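Local coordinates for DNA polymerase (Bacillus phage phi29, PDB 2PY5), which replicates viral DNA from a protein primer by processive strand displacement and proofreads the new strand with a 3'-5' exonuclease, at residues F[56-61]-F[117-122]; F[451-456]-F[492-497]; F[496-501]-F[529-534]. The protein carries 2 engineered substitutions. One frame throughout, in Å; residues are numbered along the deposited sequence. Where two conformers were deposited one is given.

Overall arrangement
Interactions 1 and 2 are both buried, yet they lie on opposite sides of the chain's centre, about 41 Å apart between centres: the first in the exonuclease region, the second in the polymerisation region. Interaction 3 is only partly buried and adjoins interaction 2, sharing Arg496 and Gln497, where strand 491-496 turns into strand 499-509. Their chemistry follows their place. Interaction 1 joins parallel neighbours in a sheet, so main-chain bonds run its length and side chains pack on both faces. Interaction 2 sets non-adjacent strands against each other through aromatic and aliphatic groups. Interaction 3 is a short antiparallel pairing that frays into turns beside a guanine of DNA chain B.

Interaction 1 (F[56-61]-F[117-122]); sequences ADLYFH and TVIYDS. With nucleotides of chain A.
Tyr59 and Tyr120 meet on one face of a parallel strand pair, in the mixed sheet of the RNase H-like exonuclease domain. Their rings are inclined at 34°, neither stacked nor edge-to-face, and Tyr59 CE2 comes 3.6 Å from Tyr120 CB. Asp57 lies alongside on the same face, its carboxylate nearly perpendicular to the Tyr120 ring and its CG at that ring's edge. A water ties Asp57 OD1 to Tyr120 OH, while Arg6 takes the same carboxylate in a salt bridge. On the other face apolar groups meet: at the edge of its ring, Phe60 CD1 lies 3.6 Å from Ile119 CG2, and Leu58 CG rests on Thr117 CG2 at 3.7 Å. Between the faces the ladder is regular, with Leu58 N to Val118 O at 2.8 Å and Tyr120 N to Leu58 O at 2.7 Å. Past the strand ends, His61 ND1 and Ser122 OG share a hydrogen bond of 2.8 Å, and His61 NE2 is hydrogen-bonded to Phe128 O. Gripped at both nitrogens, the imidazole is fixed in rotation with its CD2 edge 3.5 Å from OP1 of DT6 of chain A, beside the single-stranded DNA that Ser122 helps to bind.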
loop_
_atom_site.group_PDB
_atom_site.type_symbol
_atom_site.label_atom_id
_atom_site.label_comp_id
_atom_site.label_asym_id
_atom_site.label_seq_id
_atom_site.Cartn_x
_atom_site.Cartn_y
_atom_site.Cartn_z
ATOM N N ALA F 56 -23.902 0.177 -16.331
ATOM C CA ALA F 56 -22.871 -0.817 -16.083
ATOM C C ALA F 56 -21.956 -0.437 -14.927
ATOM O O ALA F 56 -22.066 0.639 -14.318
ATOM C CB ALA F 56 -22.045 -1.067 -17.366
ATOM N N ASP F 57 -21.034 -1.338 -14.637
ATOM C CA ASP F 57 -19.955 -1.079 -13.716
ATOM C C ASP F 57 -18.689 -0.810 -14.527
ATOM O O ASP F 57 -18.266 -1.665 -15.307
ATOM C CB ASP F 57 -19.717 -2.309 -12.848
ATOM C CG ASP F 57 -20.847 -2.586 -11.875
ATOM O OD1 ASP F 57 -21.768 -1.751 -11.736
ATOM O OD2 ASP F 57 -20.799 -3.663 -11.227
ATOM N N LEU F 58 -18.088 0.362 -14.335
ATOM C CA LEU F 58 -16.902 0.774 -15.087
ATOM C C LEU F 58 -15.730 0.815 -14.149
ATOM O O LEU F 58 -15.885 1.106 -12.962
ATOM C CB LEU F 58 -17.060 2.168 -15.697
ATOM C CG LEU F 58 -18.317 2.485 -16.489
ATOM C CD1 LEU F 58 -18.202 3.874 -17.199
ATOM C CD2 LEU F 58 -18.707 1.345 -17.441
ATOM N N TYR F 59 -14.561 0.538 -14.700
ATOM C CA TYR F 59 -13.310 0.563 -13.951
ATOM C C TYR F 59 -12.290 1.416 -14.665
ATOM O O TYR F 59 -12.050 1.211 -15.869
ATOM C CB TYR F 59 -12.757 -0.861 -13.833
ATOM C CG TYR F 59 -13.578 -1.705 -12.909
ATOM C CD1 TYR F 59 -14.733 -2.351 -13.354
ATOM C CD2 TYR F 59 -13.218 -1.826 -11.573
ATOM C CE1 TYR F 59 -15.499 -3.111 -12.488
ATOM C CE2 TYR F 59 -13.976 -2.582 -10.703
ATOM C CZ TYR F 59 -15.115 -3.209 -11.157
ATOM O OH TYR F 59 -15.877 -3.961 -10.277
ATOM N N PHE F 60 -11.690 2.362 -13.944
ATOM C CA PHE F 60 -10.518 3.091 -14.424
ATOM C C PHE F 60 -9.377 2.722 -13.507
ATOM O O PHE F 60 -9.584 2.528 -12.281
ATOM C CB PHE F 60 -10.713 4.616 -14.373
ATOM C CG PHE F 60 -11.606 5.160 -15.463
ATOM C CD1 PHE F 60 -12.989 5.103 -15.348
ATOM C CD2 PHE F 60 -11.054 5.757 -16.582
ATOM C CE1 PHE F 60 -13.795 5.620 -16.328
ATOM C CE2 PHE F 60 -11.879 6.272 -17.575
ATOM C CZ PHE F 60 -13.244 6.208 -17.435
ATOM N N HIS F 61 -8.174 2.652 -14.065
ATOM C CA HIS F 61 -6.977 2.404 -13.243
ATOM C C HIS F 61 -6.460 3.725 -12.686
ATOM O O HIS F 61 -6.032 4.611 -13.430
ATOM C CB HIS F 61 -5.885 1.684 -14.015
ATOM C CG HIS F 61 -5.037 0.810 -13.147
ATOM N ND1 HIS F 61 -5.555 -0.246 -12.438
ATOM C CD2 HIS F 61 -3.720 0.865 -12.834
ATOM C CE1 HIS F 61 -4.590 -0.830 -11.752
ATOM N NE2 HIS F 61 -3.467 -0.169 -11.967
ATOM N N THR F 117 -24.913 4.224 -13.444
ATOM C CA THR F 117 -23.640 3.662 -13.824
ATOM C C THR F 117 -22.685 3.936 -12.697
ATOM O O THR F 117 -22.582 5.087 -12.231
ATOM C CB THR F 117 -23.130 4.248 -15.149
ATOM O OG1 THR F 117 -24.003 3.817 -16.204
ATOM C CG2 THR F 117 -21.661 3.802 -15.446
ATOM N N VAL F 118 -22.005 2.889 -12.240
ATOM C CA VAL F 118 -21.036 2.991 -11.127
ATOM C C VAL F 118 -19.639 2.875 -11.690
ATOM O O VAL F 118 -19.385 2.055 -12.566
ATOM C CB VAL F 118 -21.256 1.953 -10.006
ATOM C CG1 VAL F 118 -20.409 2.335 -8.765
ATOM C CG2 VAL F 118 -22.734 1.860 -9.620
ATOM N N ILE F 119 -18.750 3.749 -11.226
ATOM C CA ILE F 119 -17.388 3.778 -11.668
ATOM C C ILE F 119 -16.481 3.500 -10.474
ATOM O O ILE F 119 -16.526 4.222 -9.463
ATOM C CB ILE F 119 -17.036 5.152 -12.279
ATOM C CG1 ILE F 119 -18.113 5.565 -13.295
ATOM C CG2 ILE F 119 -15.675 5.084 -12.980
ATOM C CD1 ILE F 119 -17.867 6.903 -13.994
ATOM N N TYR F 120 -15.650 2.477 -10.624
ATOM C CA TYR F 120 -14.736 2.019 -9.595
ATOM C C TYR F 120 -13.266 2.219 -9.978
ATOM O O TYR F 120 -12.934 2.489 -11.136
ATOM C CB TYR F 120 -14.978 0.553 -9.358
ATOM C CG TYR F 120 -16.335 0.200 -8.796
ATOM C CD1 TYR F 120 -17.238 -0.532 -9.549
ATOM C CD2 TYR F 120 -16.692 0.537 -7.498
ATOM C CE1 TYR F 120 -18.454 -0.897 -9.029
ATOM C CE2 TYR F 120 -17.926 0.195 -6.976
ATOM C CZ TYR F 120 -18.802 -0.540 -7.749
ATOM O OH TYR F 120 -20.044 -0.921 -7.261
ATOM N N ASP F 121 -12.391 2.045 -8.996
ATOM C CA ASP F 121 -10.942 2.107 -9.191
ATOM C C ASP F 121 -10.358 0.689 -9.286
ATOM O O ASP F 121 -10.299 -0.042 -8.267
ATOM C CB ASP F 121 -10.320 2.868 -8.013
ATOM C CG ASP F 121 -8.866 3.209 -8.220
ATOM O OD1 ASP F 121 -8.347 3.003 -9.348
ATOM O OD2 ASP F 121 -8.244 3.718 -7.249
ATOM N N SER F 122 -9.889 0.290 -10.471
ATOM C CA SER F 122 -9.201 -1.008 -10.587
ATOM C C SER F 122 -7.881 -1.035 -9.794
ATOM O O SER F 122 -7.387 -2.117 -9.453
ATOM C CB SER F 122 -8.964 -1.420 -12.034
ATOM O OG SER F 122 -8.324 -0.404 -12.767
ATOM P P DT A 6 -0.255 3.560 -13.562
ATOM O OP1 DT A 6 -0.919 2.460 -14.252
ATOM O OP2 DT A 6 1.167 3.850 -13.779
ATOM O "O5'" DT A 6 -0.977 4.938 -13.970
ATOM C "C5'" DT A 6 -2.381 4.986 -14.161
ATOM C "C4'" DT A 6 -2.756 6.434 -14.373
ATOM O "O4'" DT A 6 -2.442 7.219 -13.210
ATOM C "C3'" DT A 6 -1.979 7.094 -15.506
ATOM O "O3'" DT A 6 -2.565 6.808 -16.774
ATOM C "C2'" DT A 6 -2.045 8.566 -15.118
ATOM C "C1'" DT A 6 -2.155 8.550 -13.598
ATOM N N1 DT A 6 -0.904 8.942 -12.886
ATOM C C2 DT A 6 -1.008 9.814 -11.831
ATOM O O2 DT A 6 -2.059 10.286 -11.446
ATOM N N3 DT A 6 0.192 10.123 -11.240
ATOM C C4 DT A 6 1.445 9.640 -11.582
ATOM O O4 DT A 6 2.453 9.981 -10.970
ATOM C C5 DT A 6 1.473 8.705 -12.678
ATOM C C7 DT A 6 2.764 8.116 -13.139
ATOM C C6 DT A 6 0.305 8.401 -13.278
HETATM O O HOH W 1 -22.255 -1.896 -8.817
#

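Interaction 2 (F[451-456]-F[492-497]). With EDO (1,2-ethanediol), chain U.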
loop_
_atom_site.group_PDB
_atom_site.type_symbol
_atom_site.label_atom_id
_atom_site.label_comp_id
_atom_site.label_asym_id
_atom_site.label_seq_id
_atom_site.Cartn_x
_atom_site.Cartn_y
_atom_site.Cartn_z
ATOM N N ARG F 451 27.313 -5.066 12.973
ATOM C CA ARG F 451 27.340 -5.040 11.507
ATOM C C ARG F 451 26.116 -4.360 10.894
ATOM O O ARG F 451 26.051 -4.210 9.693
ATOM C CB ARG F 451 27.454 -6.474 10.984
ATOM C CG ARG F 451 28.791 -7.140 11.327
ATOM C CD ARG F 451 28.767 -8.624 10.975
ATOM N NE ARG F 451 28.522 -8.847 9.548
ATOM C CZ ARG F 451 28.406 -10.041 8.972
ATOM N NH1 ARG F 451 28.504 -11.149 9.701
ATOM N NH2 ARG F 451 28.181 -10.126 7.668
ATOM N N ILE F 452 25.155 -3.943 11.717
ATOM C CA ILE F 452 23.888 -3.439 11.192
ATOM C C ILE F 452 24.031 -2.066 10.535
ATOM O O ILE F 452 24.537 -1.115 11.140
ATOM C CB ILE F 452 22.772 -3.415 12.268
ATOM C CG1 ILE F 452 21.407 -3.156 11.635
ATOM C CG2 ILE F 452 23.072 -2.358 13.375
ATOM C CD1 ILE F 452 20.903 -4.278 10.717
ATOM N N ILE F 453 23.584 -1.994 9.281
ATOM C CA ILE F 453 23.547 -0.748 8.525
ATOM C C ILE F 453 22.150 -0.132 8.538
ATOM O O ILE F 453 21.988 1.062 8.827
ATOM C CB ILE F 453 23.928 -0.971 7.033
ATOM C CG1 ILE F 453 25.313 -1.592 6.882
ATOM C CG2 ILE F 453 23.878 0.370 6.253
ATOM C CD1 ILE F 453 25.564 -2.177 5.452
ATOM N N TYR F 454 21.146 -0.955 8.223
ATOM C CA TYR F 454 19.838 -0.451 7.808
ATOM C C TYR F 454 18.786 -1.525 7.976
ATOM O O TYR F 454 19.061 -2.686 7.715
ATOM C CB TYR F 454 19.939 -0.056 6.327
ATOM C CG TYR F 454 18.680 0.443 5.666
ATOM C CD1 TYR F 454 18.152 1.677 5.977
ATOM C CD2 TYR F 454 17.995 -0.336 4.738
ATOM C CE1 TYR F 454 16.988 2.144 5.377
ATOM C CE2 TYR F 454 16.849 0.136 4.114
ATOM C CZ TYR F 454 16.343 1.360 4.434
ATOM O OH TYR F 454 15.182 1.833 3.840
ATOM N N CYS F 455 17.599 -1.125 8.416
ATOM C CA CYS F 455 16.428 -1.999 8.447
ATOM C C CYS F 455 15.303 -1.353 7.669
ATOM O O CYS F 455 15.103 -0.144 7.761
ATOM C CB CYS F 455 15.927 -2.161 9.881
ATOM S SG CYS F 455 17.118 -2.875 11.030
ATOM N N ASP F 456 14.542 -2.168 6.952
ATOM C CA ASP F 456 13.275 -1.704 6.404
ATOM C C ASP F 456 12.221 -2.792 6.423
ATOM O O ASP F 456 12.138 -3.603 5.497
ATOM C CB ASP F 456 13.409 -1.170 4.987
ATOM C CG ASP F 456 12.089 -0.578 4.468
ATOM O OD1 ASP F 456 11.156 -0.385 5.300
ATOM O OD2 ASP F 456 11.972 -0.294 3.253
ATOM N N ALA F 492 28.000 0.094 -1.512
ATOM C CA ALA F 492 26.686 0.678 -1.287
ATOM C C ALA F 492 26.854 2.095 -0.748
ATOM O O ALA F 492 27.943 2.501 -0.343
ATOM C CB ALA F 492 25.870 -0.183 -0.330
ATOM N N LYS F 493 25.767 2.858 -0.796
ATOM C CA LYS F 493 25.704 4.160 -0.166
ATOM C C LYS F 493 24.270 4.426 0.279
ATOM O O LYS F 493 23.325 4.332 -0.516
ATOM C CB LYS F 493 26.205 5.270 -1.086
ATOM C CG LYS F 493 26.275 6.641 -0.370
ATOM C CD LYS F 493 26.733 7.753 -1.292
ATOM C CE LYS F 493 28.245 7.846 -1.431
ATOM N NZ LYS F 493 28.611 9.168 -2.019
ATOM N N TYR F 494 24.122 4.683 1.576
ATOM C CA TYR F 494 22.831 4.930 2.209
ATOM C C TYR F 494 22.798 6.384 2.667
ATOM O O TYR F 494 23.649 6.828 3.438
ATOM C CB TYR F 494 22.633 4.018 3.430
ATOM C CG TYR F 494 22.572 2.542 3.112
ATOM C CD1 TYR F 494 23.738 1.822 2.820
ATOM C CD2 TYR F 494 21.363 1.866 3.102
ATOM C CE1 TYR F 494 23.681 0.443 2.531
ATOM C CE2 TYR F 494 21.298 0.502 2.827
ATOM C CZ TYR F 494 22.459 -0.192 2.527
ATOM O OH TYR F 494 22.411 -1.532 2.243
ATOM N N LEU F 495 21.837 7.140 2.159
ATOM C CA LEU F 495 21.751 8.566 2.480
ATOM C C LEU F 495 20.737 8.832 3.578
ATOM O O LEU F 495 20.988 9.634 4.479
ATOM C CB LEU F 495 21.367 9.351 1.233
ATOM C CG LEU F 495 22.284 9.229 0.026
ATOM C CD1 LEU F 495 21.725 10.036 -1.134
ATOM C CD2 LEU F 495 23.731 9.641 0.339
ATOM N N ARG F 496 19.579 8.189 3.461
ATOM C CA ARG F 496 18.446 8.346 4.385
ATOM C C ARG F 496 17.661 7.051 4.426
ATOM O O ARG F 496 17.902 6.142 3.616
ATOM C CB ARG F 496 17.506 9.451 3.882
ATOM C CG ARG F 496 18.137 10.806 3.651
ATOM C CD ARG F 496 18.368 11.503 4.972
ATOM N NE ARG F 496 18.811 12.881 4.801
ATOM C CZ ARG F 496 20.078 13.279 4.775
ATOM N NH1 ARG F 496 21.070 12.409 4.898
ATOM N NH2 ARG F 496 20.364 14.568 4.625
ATOM N N GLN F 497 16.690 6.977 5.337
ATOM C CA GLN F 497 15.688 5.914 5.296
ATOM C C GLN F 497 15.127 5.833 3.880
ATOM O O GLN F 497 14.849 6.867 3.251
ATOM C CB GLN F 497 14.541 6.178 6.291
ATOM C CG GLN F 497 14.936 6.029 7.745
ATOM C CD GLN F 497 14.008 6.758 8.722
ATOM O OE1 GLN F 497 13.703 6.244 9.807
ATOM N NE2 GLN F 497 13.583 7.970 8.356
HETATM C C1 EDO U . 9.756 -3.851 2.957
HETATM O O1 EDO U . 8.515 -3.454 2.363
HETATM C C2 EDO U . 10.728 -4.376 1.901
HETATM O O2 EDO U . 12.097 -4.061 2.221
#
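The Tyr494 ring carries Ile453 on one face: methyl CG2 sits 3.8 Å from the ring centroid and 15° off the normal, a CH-pi contact in which the two side chains cross at about a right angle. Tyr454 comes to the same ring obliquely, its CB 3.8 Å from Tyr494 CE2, and the two aromatic planes are inclined at 43°. At the edge of the Tyr454 ring lies the backbone of Gln497, with Tyr454 CE1 to Gln497 CA at 4.0 Å. A classic beta bulge explains how neighbours in sequence can both serve one ring: Ile453 and Tyr454 together face His461, and both direct their side chains at Tyr494. Tyr454 holds CG anti to its main-chain nitrogen (chi1 178°), which carries the ring past Tyr494 toward Gln497. The strands themselves are not paired here, for their axes come no closer than 9.1 Å, and side chains span the gap. Each phenol finds polar company beyond the contact, Tyr454 OH at Lys498 N and Tyr494 OH at His461 and Gln502. The contact therefore combines an apolar interior with satisfied hydroxyls, at the first residue of the YCDTD motif of the palm, whose Asp456 is a catalytic magnesium ligand.

Interaction 3 (F[496-501]-F[529-534]). With nucleotides of chain B.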
loop_
_atom_site.group_PDB
_atom_site.type_symbol
_atom_site.label_atom_id
_atom_site.label_comp_id
_atom_site.label_asym_id
_atom_site.label_seq_id
_atom_site.Cartn_x
_atom_site.Cartn_y
_atom_site.Cartn_z
ATOM N N ARG F 496 19.579 8.189 3.461
ATOM C CA ARG F 496 18.446 8.346 4.385
ATOM C C ARG F 496 17.661 7.051 4.426
ATOM O O ARG F 496 17.902 6.142 3.616
ATOM C CB ARG F 496 17.506 9.451 3.882
ATOM C CG ARG F 496 18.137 10.806 3.651
ATOM C CD ARG F 496 18.368 11.503 4.972
ATOM N NE ARG F 496 18.811 12.881 4.801
ATOM C CZ ARG F 496 20.078 13.279 4.775
ATOM N NH1 ARG F 496 21.070 12.409 4.898
ATOM N NH2 ARG F 496 20.364 14.568 4.625
ATOM N N GLN F 497 16.690 6.977 5.337
ATOM C CA GLN F 497 15.688 5.914 5.296
ATOM C C GLN F 497 15.127 5.833 3.880
ATOM O O GLN F 497 14.849 6.867 3.251
ATOM C CB GLN F 497 14.541 6.178 6.291
ATOM C CG GLN F 497 14.936 6.029 7.745
ATOM C CD GLN F 497 14.008 6.758 8.722
ATOM O OE1 GLN F 497 13.703 6.244 9.807
ATOM N NE2 GLN F 497 13.583 7.970 8.356
ATOM N N LYS F 498 14.999 4.609 3.371
ATOM C CA LYS F 498 14.437 4.345 2.047
ATOM C C LYS F 498 15.182 5.007 0.896
ATOM O O LYS F 498 14.615 5.154 -0.176
ATOM C CB LYS F 498 12.945 4.722 2.007
ATOM C CG LYS F 498 12.117 3.902 2.990
ATOM C CD LYS F 498 10.647 4.154 2.842
ATOM C CE LYS F 498 9.855 3.329 3.838
ATOM N NZ LYS F 498 9.960 1.857 3.602
ATOM N N THR F 499 16.448 5.375 1.106
ATOM C CA THR F 499 17.220 6.112 0.111
ATOM C C THR F 499 18.659 5.581 0.071
ATOM O O THR F 499 19.507 6.012 0.849
ATOM C CB THR F 499 17.233 7.623 0.407
ATOM O OG1 THR F 499 15.881 8.077 0.602
ATOM C CG2 THR F 499 17.863 8.410 -0.727
ATOM N N TYR F 500 18.906 4.623 -0.816
ATOM C CA TYR F 500 20.212 3.992 -0.914
ATOM C C TYR F 500 20.439 3.403 -2.306
ATOM O O TYR F 500 19.508 3.236 -3.085
ATOM C CB TYR F 500 20.369 2.897 0.158
ATOM C CG TYR F 500 19.471 1.702 -0.021
ATOM C CD1 TYR F 500 19.904 0.629 -0.758
ATOM C CD2 TYR F 500 18.201 1.646 0.543
ATOM C CE1 TYR F 500 19.121 -0.484 -0.937
ATOM C CE2 TYR F 500 17.404 0.518 0.351
ATOM C CZ TYR F 500 17.891 -0.531 -0.391
ATOM O OH TYR F 500 17.161 -1.691 -0.623
ATOM N N ILE F 501 21.704 3.120 -2.598
ATOM C CA ILE F 501 22.096 2.410 -3.806
ATOM C C ILE F 501 23.007 1.256 -3.420
ATOM O O ILE F 501 23.695 1.305 -2.391
ATOM C CB ILE F 501 22.799 3.318 -4.856
ATOM C CG1 ILE F 501 24.048 4.014 -4.288
ATOM C CG2 ILE F 501 21.825 4.365 -5.385
ATOM C CD1 ILE F 501 24.753 4.947 -5.259
ATOM N N LYS F 529 17.234 2.694 -4.724
ATOM C CA LYS F 529 16.025 2.798 -3.886
ATOM C C LYS F 529 15.958 4.190 -3.279
ATOM O O LYS F 529 16.890 4.644 -2.602
ATOM C CB LYS F 529 16.051 1.756 -2.770
ATOM C CG LYS F 529 16.089 0.348 -3.268
ATOM C CD LYS F 529 14.782 -0.052 -3.935
ATOM C CE LYS F 529 14.925 -1.385 -4.614
ATOM N NZ LYS F 529 15.247 -2.449 -3.634
ATOM N N CYS F 530 14.880 4.904 -3.556
ATOM C CA CYS F 530 14.683 6.243 -2.999
ATOM C C CYS F 530 13.197 6.493 -3.038
ATOM O O CYS F 530 12.604 6.524 -4.117
ATOM C CB CYS F 530 15.435 7.333 -3.781
ATOM S SG CYS F 530 15.295 9.066 -3.082
ATOM N N ALA F 531 12.607 6.624 -1.852
ATOM C CA ALA F 531 11.168 6.834 -1.711
ATOM C C ALA F 531 10.757 8.082 -2.466
ATOM O O ALA F 531 11.381 9.135 -2.327
ATOM C CB ALA F 531 10.796 6.955 -0.239
ATOM N N GLY F 532 9.726 7.948 -3.292
ATOM C CA GLY F 532 9.199 9.071 -4.049
ATOM C C GLY F 532 9.921 9.322 -5.354
ATOM O O GLY F 532 9.437 10.089 -6.185
ATOM N N MET F 533 11.079 8.689 -5.548
ATOM C CA MET F 533 11.826 8.855 -6.786
ATOM C C MET F 533 11.142 8.027 -7.864
ATOM O O MET F 533 10.867 6.845 -7.662
ATOM C CB MET F 533 13.285 8.412 -6.596
ATOM C CG MET F 533 14.191 8.780 -7.727
ATOM S SD MET F 533 15.896 8.269 -7.463
ATOM C CE MET F 533 16.527 9.599 -6.437
ATOM N N THR F 534 10.838 8.654 -8.996
ATOM C CA THR F 534 10.211 7.943 -10.110
ATOM C C THR F 534 11.272 7.143 -10.846
ATOM O O THR F 534 12.461 7.355 -10.635
ATOM C CB THR F 534 9.574 8.899 -11.118
ATOM O OG1 THR F 534 10.610 9.634 -11.779
ATOM C CG2 THR F 534 8.607 9.865 -10.424
ATOM O "O5'" DG B 1 13.979 11.282 2.365
ATOM C "C5'" DG B 1 13.459 12.207 1.397
ATOM C "C4'" DG B 1 11.964 12.402 1.559
ATOM O "O4'" DG B 1 11.294 11.125 1.456
ATOM C "C3'" DG B 1 11.532 12.974 2.913
ATOM O "O3'" DG B 1 11.197 14.388 2.850
ATOM C "C2'" DG B 1 10.378 12.067 3.364
ATOM C "C1'" DG B 1 10.057 11.250 2.114
ATOM N N9 DG B 1 9.513 9.904 2.307
ATOM C C8 DG B 1 9.751 9.018 3.335
ATOM N N7 DG B 1 9.116 7.887 3.206
ATOM C C5 DG B 1 8.411 8.027 2.017
ATOM C C6 DG B 1 7.540 7.128 1.354
ATOM O O6 DG B 1 7.207 5.985 1.702
ATOM N N1 DG B 1 7.037 7.669 0.171
ATOM C C2 DG B 1 7.332 8.920 -0.320
ATOM N N2 DG B 1 6.749 9.264 -1.480
ATOM N N3 DG B 1 8.147 9.772 0.292
ATOM C C4 DG B 1 8.649 9.262 1.449
#
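Lys529 lays its aliphatic part over one face of the Tyr500 ring where two antiparallel strands pair, at the K-x-Y motif of B-family polymerases formed here by Lys498 and Tyr500. Lys529 CB stands 3.9 Å from the centroid of the Tyr500 ring in a CH-pi contact. Chi1 of -61° sets Lys529 CG beside its backbone N, and CG comes to 3.5 Å from Tyr500 CZ. Two main-chain bonds hold this hydrogen-bonded pair, Tyr500 N to Lys529 O at 2.7 Å and Lys529 N to Tyr500 O at 2.9 Å. The ladder ends with Ala531 N bonded to Lys498 O at 3.0 Å. At this end both chains bend, each through a type II turn, Arg496 to Thr499 and Cys530 to Met533. Thr499 OG1 also reaches back to Gln497 O, bracing the first of them. Further out, Tyr494 stacks on the Tyr500 ring, and Lys498 NZ forms a salt bridge with the catalytic metal ligand Asp456. Lys498 and Tyr500 are thought to bind template-primer DNA, whereas Lys529 stabilises the primer terminus. Here the nucleic acid comes close at Ala531, whose CB lies over the face of the guanine of DG1 of chain B, 3.5 Å from its C5.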